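Long-range contact in luciferase-like enzymeAMP-CoA-ligase (Zophobas atratus, PDB 4W8O), which probably activates carboxylic acids with ATP as an AMP-CoA-ligase, being a luciferase-like member of the adenylate-forming family from a nonluminescent beetle: residues A[288-301]-A[309-321]. Numbering follows the deposited sequence.
Sequences LSSFRCLLTGGTPM and LTQLFPKAQVLFG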
loop_
_atom_site.group_PDB
_atom_site.type_symbol
_atom_site.label_atom_id
_atom_site.label_comp_id
_atom_site.label_asym_id
_atom_site.label_seq_id
_atom_site.Cartn_x
_atom_site.Cartn_y
_atom_site.Cartn_z
ATOM N N LEU A 288 26.214 -6.175 1.290
ATOM C CA LEU A 288 25.025 -5.439 0.890
ATOM C C LEU A 288 24.981 -5.202 -0.614
ATOM O O LEU A 288 24.222 -4.353 -1.077
ATOM C CB LEU A 288 24.999 -4.087 1.606
ATOM C CG LEU A 288 25.174 -4.124 3.126
ATOM C CD1 LEU A 288 25.224 -2.705 3.666
ATOM C CD2 LEU A 288 24.064 -4.936 3.788
ATOM N N SER A 289 25.769 -5.953 -1.381
ATOM C CA SER A 289 25.938 -5.672 -2.816
ATOM C C SER A 289 24.685 -5.938 -3.660
ATOM O O SER A 289 24.593 -5.438 -4.775
ATOM C CB SER A 289 27.134 -6.445 -3.396
ATOM O OG SER A 289 26.955 -7.842 -3.264
ATOM N N SER A 290 23.734 -6.711 -3.136
ATOM C CA SER A 290 22.471 -6.972 -3.832
ATOM C C SER A 290 21.513 -5.777 -3.809
ATOM O O SER A 290 20.578 -5.714 -4.606
ATOM C CB SER A 290 21.765 -8.176 -3.200
ATOM O OG SER A 290 21.267 -7.859 -1.901
ATOM N N PHE A 291 21.731 -4.848 -2.882
ATOM C CA PHE A 291 20.757 -3.789 -2.612
ATOM C C PHE A 291 20.821 -2.685 -3.660
ATOM O O PHE A 291 21.892 -2.155 -3.932
ATOM C CB PHE A 291 21.002 -3.210 -1.222
ATOM C CG PHE A 291 19.871 -2.368 -0.708
ATOM C CD1 PHE A 291 18.683 -2.961 -0.290
ATOM C CD2 PHE A 291 19.996 -0.990 -0.624
ATOM C CE1 PHE A 291 17.642 -2.192 0.195
ATOM C CE2 PHE A 291 18.956 -0.215 -0.141
ATOM C CZ PHE A 291 17.775 -0.817 0.265
ATOM N N ARG A 292 19.672 -2.340 -4.239
ATOM C CA ARG A 292 19.608 -1.356 -5.326
ATOM C C ARG A 292 18.750 -0.122 -5.055
ATOM O O ARG A 292 18.917 0.888 -5.729
ATOM C CB ARG A 292 19.088 -2.023 -6.599
ATOM C CG ARG A 292 19.965 -3.146 -7.121
ATOM C CD ARG A 292 21.178 -2.624 -7.870
ATOM N NE ARG A 292 22.074 -3.721 -8.233
ATOM C CZ ARG A 292 22.935 -4.303 -7.401
ATOM N NH1 ARG A 292 23.041 -3.892 -6.144
ATOM N NH2 ARG A 292 23.700 -5.299 -7.827
ATOM N N CYS A 293 17.838 -0.184 -4.086
ATOM C CA CYS A 293 16.831 0.860 -3.954
ATOM C C CYS A 293 16.256 1.001 -2.541
ATOM O O CYS A 293 15.583 0.104 -2.046
ATOM C CB CYS A 293 15.700 0.578 -4.949
ATOM S SG CYS A 293 14.559 1.954 -5.169
ATOM N N LEU A 294 16.522 2.137 -1.900
ATOM C CA LEU A 294 15.904 2.464 -0.623
ATOM C C LEU A 294 14.751 3.435 -0.875
ATOM O O LEU A 294 14.971 4.588 -1.250
ATOM C CB LEU A 294 16.923 3.076 0.348
ATOM C CG LEU A 294 16.545 3.029 1.834
ATOM C CD1 LEU A 294 17.763 3.323 2.710
ATOM C CD2 LEU A 294 15.413 3.991 2.163
ATOM N N LEU A 295 13.529 2.948 -0.664
ATOM C CA LEU A 295 12.312 3.714 -0.917
ATOM C C LEU A 295 11.854 4.368 0.373
ATOM O O LEU A 295 11.794 3.730 1.425
ATOM C CB LEU A 295 11.214 2.797 -1.466
ATOM C CG LEU A 295 11.495 2.182 -2.845
ATOM C CD1 LEU A 295 10.721 0.889 -3.057
ATOM C CD2 LEU A 295 11.188 3.179 -3.956
ATOM N N THR A 296 11.529 5.646 0.310
ATOM C CA THR A 296 11.159 6.344 1.515
ATOM C C THR A 296 10.305 7.547 1.185
ATOM O O THR A 296 10.118 7.890 0.021
ATOM C CB THR A 296 12.421 6.731 2.332
ATOM O OG1 THR A 296 12.047 7.087 3.667
ATOM C CG2 THR A 296 13.189 7.892 1.670
ATOM N N GLY A 297 9.762 8.161 2.223
ATOM C CA GLY A 297 8.958 9.371 2.096
ATOM C C GLY A 297 7.974 9.410 3.238
ATOM O O GLY A 297 7.929 8.475 4.044
ATOM N N GLY A 298 7.187 10.480 3.305
ATOM C CA GLY A 298 6.126 10.601 4.305
ATOM C C GLY A 298 6.423 11.645 5.353
ATOM O O GLY A 298 5.510 12.271 5.891
ATOM N N THR A 299 7.699 11.806 5.672
ATOM C CA THR A 299 8.179 12.930 6.464
ATOM C C THR A 299 9.463 13.376 5.764
ATOM O O THR A 299 9.970 12.646 4.918
ATOM C CB THR A 299 8.432 12.522 7.936
ATOM O OG1 THR A 299 9.334 11.410 7.982
ATOM C CG2 THR A 299 7.127 12.139 8.621
ATOM N N PRO A 300 9.986 14.569 6.090
ATOM C CA PRO A 300 11.159 15.063 5.357
ATOM C C PRO A 300 12.469 14.364 5.732
ATOM O O PRO A 300 12.633 13.930 6.874
ATOM C CB PRO A 300 11.217 16.541 5.751
ATOM C CG PRO A 300 10.570 16.596 7.091
ATOM C CD PRO A 300 9.493 15.552 7.073
ATOM N N MET A 301 13.384 14.251 4.768
ATOM C CA MET A 301 14.712 13.698 5.017
ATOM C C MET A 301 15.803 14.743 4.814
ATOM O O MET A 301 15.859 15.392 3.775
ATOM C CB MET A 301 15.001 12.516 4.097
ATOM C CG MET A 301 16.392 11.938 4.326
ATOM S SD MET A 301 16.701 10.402 3.459
ATOM C CE MET A 301 15.724 9.272 4.451
ATOM N N LEU A 309 23.067 7.638 3.729
ATOM C CA LEU A 309 22.412 6.445 3.199
ATOM C C LEU A 309 23.016 5.973 1.874
ATOM O O LEU A 309 23.154 4.768 1.661
ATOM C CB LEU A 309 20.900 6.664 3.055
ATOM C CG LEU A 309 20.127 6.673 4.374
ATOM C CD1 LEU A 309 18.718 7.226 4.180
ATOM C CD2 LEU A 309 20.079 5.279 4.991
ATOM N N THR A 310 23.378 6.903 0.993
ATOM C CA THR A 310 23.996 6.528 -0.285
ATOM C C THR A 310 25.389 5.940 -0.054
ATOM O O THR A 310 25.830 5.072 -0.803
ATOM C CB THR A 310 24.113 7.715 -1.263
ATOM O OG1 THR A 310 24.861 8.767 -0.650
ATOM C CG2 THR A 310 22.749 8.232 -1.649
ATOM N N GLN A 311 26.073 6.414 0.987
ATOM C CA GLN A 311 27.373 5.861 1.369
ATOM C C GLN A 311 27.225 4.457 1.949
ATOM O O GLN A 311 28.011 3.564 1.636
ATOM C CB GLN A 311 28.076 6.766 2.375
ATOM C CG GLN A 311 28.428 8.142 1.835
ATOM C CD GLN A 311 29.035 9.030 2.900
ATOM O OE1 GLN A 311 28.335 9.798 3.568
ATOM N NE2 GLN A 311 30.341 8.908 3.088
ATOM N N LEU A 312 26.213 4.260 2.788
ATOM C CA LEU A 312 25.954 2.950 3.370
ATOM C C LEU A 312 25.638 1.914 2.279
ATOM O O LEU A 312 26.067 0.756 2.358
ATOM C CB LEU A 312 24.796 3.038 4.366
ATOM C CG LEU A 312 24.357 1.741 5.049
ATOM C CD1 LEU A 312 25.543 1.046 5.705
ATOM C CD2 LEU A 312 23.265 2.022 6.073
ATOM N N PHE A 313 24.886 2.349 1.269
ATOM C CA PHE A 313 24.471 1.496 0.159
ATOM C C PHE A 313 25.020 2.058 -1.147
ATOM O O PHE A 313 24.293 2.720 -1.888
ATOM C CB PHE A 313 22.945 1.444 0.078
ATOM C CG PHE A 313 22.289 0.925 1.317
ATOM C CD1 PHE A 313 22.400 -0.411 1.662
ATOM C CD2 PHE A 313 21.542 1.769 2.131
ATOM C CE1 PHE A 313 21.790 -0.897 2.807
ATOM C CE2 PHE A 313 20.928 1.290 3.272
ATOM C CZ PHE A 313 21.051 -0.045 3.613
ATOM N N PRO A 314 26.306 1.791 -1.438
ATOM C CA PRO A 314 26.960 2.409 -2.600
ATOM C C PRO A 314 26.424 1.950 -3.963
ATOM O O PRO A 314 26.470 2.722 -4.915
ATOM C CB PRO A 314 28.434 2.028 -2.422
ATOM C CG PRO A 314 28.419 0.787 -1.602
ATOM C CD PRO A 314 27.204 0.865 -0.720
ATOM N N LYS A 315 25.917 0.721 -4.057
ATOM C CA LYS A 315 25.312 0.226 -5.307
ATOM C C LYS A 315 23.822 0.587 -5.449
ATOM O O LYS A 315 23.202 0.258 -6.457
ATOM C CB LYS A 315 25.492 -1.299 -5.444
ATOM C CG LYS A 315 26.851 -1.744 -5.983
ATOM C CD LYS A 315 27.907 -1.795 -4.888
ATOM C CE LYS A 315 29.263 -2.242 -5.415
ATOM N NZ LYS A 315 29.234 -3.627 -5.961
ATOM N N ALA A 316 23.252 1.268 -4.459
ATOM C CA ALA A 316 21.829 1.606 -4.478
ATOM C C ALA A 316 21.577 3.076 -4.781
ATOM O O ALA A 316 22.475 3.903 -4.695
ATOM C CB ALA A 316 21.198 1.248 -3.142
ATOM N N GLN A 317 20.340 3.381 -5.150
ATOM C CA GLN A 317 19.837 4.750 -5.144
ATOM C C GLN A 317 18.850 4.901 -3.985
ATOM O O GLN A 317 18.175 3.938 -3.614
ATOM C CB GLN A 317 19.137 5.068 -6.467
ATOM C CG GLN A 317 20.075 5.251 -7.648
ATOM C CD GLN A 317 19.339 5.269 -8.980
ATOM O OE1 GLN A 317 18.495 4.413 -9.240
ATOM N NE2 GLN A 317 19.654 6.245 -9.829
ATOM N N VAL A 318 18.780 6.100 -3.409
ATOM C CA VAL A 318 17.760 6.429 -2.423
ATOM C C VAL A 318 16.650 7.218 -3.112
ATOM O O VAL A 318 16.904 8.282 -3.678
ATOM C CB VAL A 318 18.324 7.271 -1.256
ATOM C CG1 VAL A 318 17.203 7.677 -0.301
ATOM C CG2 VAL A 318 19.408 6.510 -0.505
ATOM N N LEU A 319 15.424 6.705 -3.056
ATOM C CA LEU A 319 14.298 7.335 -3.743
ATOM C C LEU A 319 13.263 7.828 -2.740
ATOM O O LEU A 319 12.530 7.032 -2.150
ATOM C CB LEU A 319 13.653 6.358 -4.731
ATOM C CG LEU A 319 14.510 5.876 -5.908
ATOM C CD1 LEU A 319 13.689 4.967 -6.814
ATOM C CD2 LEU A 319 15.084 7.035 -6.710
ATOM N N PHE A 320 13.219 9.147 -2.558
ATOM C CA PHE A 320 12.263 9.791 -1.679
ATOM C C PHE A 320 11.046 10.167 -2.503
ATOM O O PHE A 320 11.152 10.988 -3.408
ATOM C CB PHE A 320 12.890 11.044 -1.053
ATOM C CG PHE A 320 12.029 11.708 -0.010
ATOM C CD1 PHE A 320 10.975 12.537 -0.378
ATOM C CD2 PHE A 320 12.283 11.524 1.337
ATOM C CE1 PHE A 320 10.186 13.148 0.583
ATOM C CE2 PHE A 320 11.507 12.141 2.296
ATOM C CZ PHE A 320 10.459 12.956 1.921
ATOM N N GLY A 321 9.897 9.569 -2.186
ATOM C CA GLY A 321 8.653 9.812 -2.915
ATOM C C GLY A 321 7.568 10.496 -2.103
ATOM O O GLY A 321 7.731 10.762 -0.898
HETATM O O HOH W 1 6.770 11.997 1.280
#
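Phe313 meets Phe291 obliquely: the ring planes are inclined at 39°, their centroids lie 4.4 Å apart, and Phe291 CE2 sits over the middle of one Phe313 face. Leu312 CG covers the opposite face; a phenylalanine suits this place because its flat ring offers two broad faces, one to an aromatic and one to an aliphatic neighbour. With CG swung beside its backbone N (chi1 -59°), Phe313 also offers CE2 to Leu294 CD1 at 3.8 Å and CE1 to Leu288 CD1. Were Phe313 an alanine, Phe291 would probably lose its ring partner and a gap open between Leu288 and Leu294. Leucine suits the next place because its branched end reaches both ring and helix: Leu294 CD1 also meets Leu309 CD2 of helix 303-312, the two side chains crossing at about a right angle. On the sheet face bearing Cys293 and Leu295, Leu319 brings CD1 within 3.5 Å of Cys293 SG, while Leu295 lies side by side with Leu319.

Between these two layers, strands 293-297 and 317-324 run parallel, joined by backbone bonds such as Leu319 N to Leu294 O (2.8 Å). Further along, Gly297 CA lies over the Phe320 ring, 3.9 Å from its centroid, as a CH-pi contact; glycine fits because a CB would clash with Gly321 O. Thr299 O approaches the ring edge, 3.1 Å from Phe320 CZ, and one water links Gly298 N to Gly321 O.

In this beta-alpha-beta crossover, apolar side chains seal helix against sheet, whereas strand 293-297 shares its backbone polar groups between strand 317-324 and, through Cys293 and Leu295, Leu267 and Val269; the paired strands bring Thr296 and Gly321 to the pocket occupied by a polyether molecule.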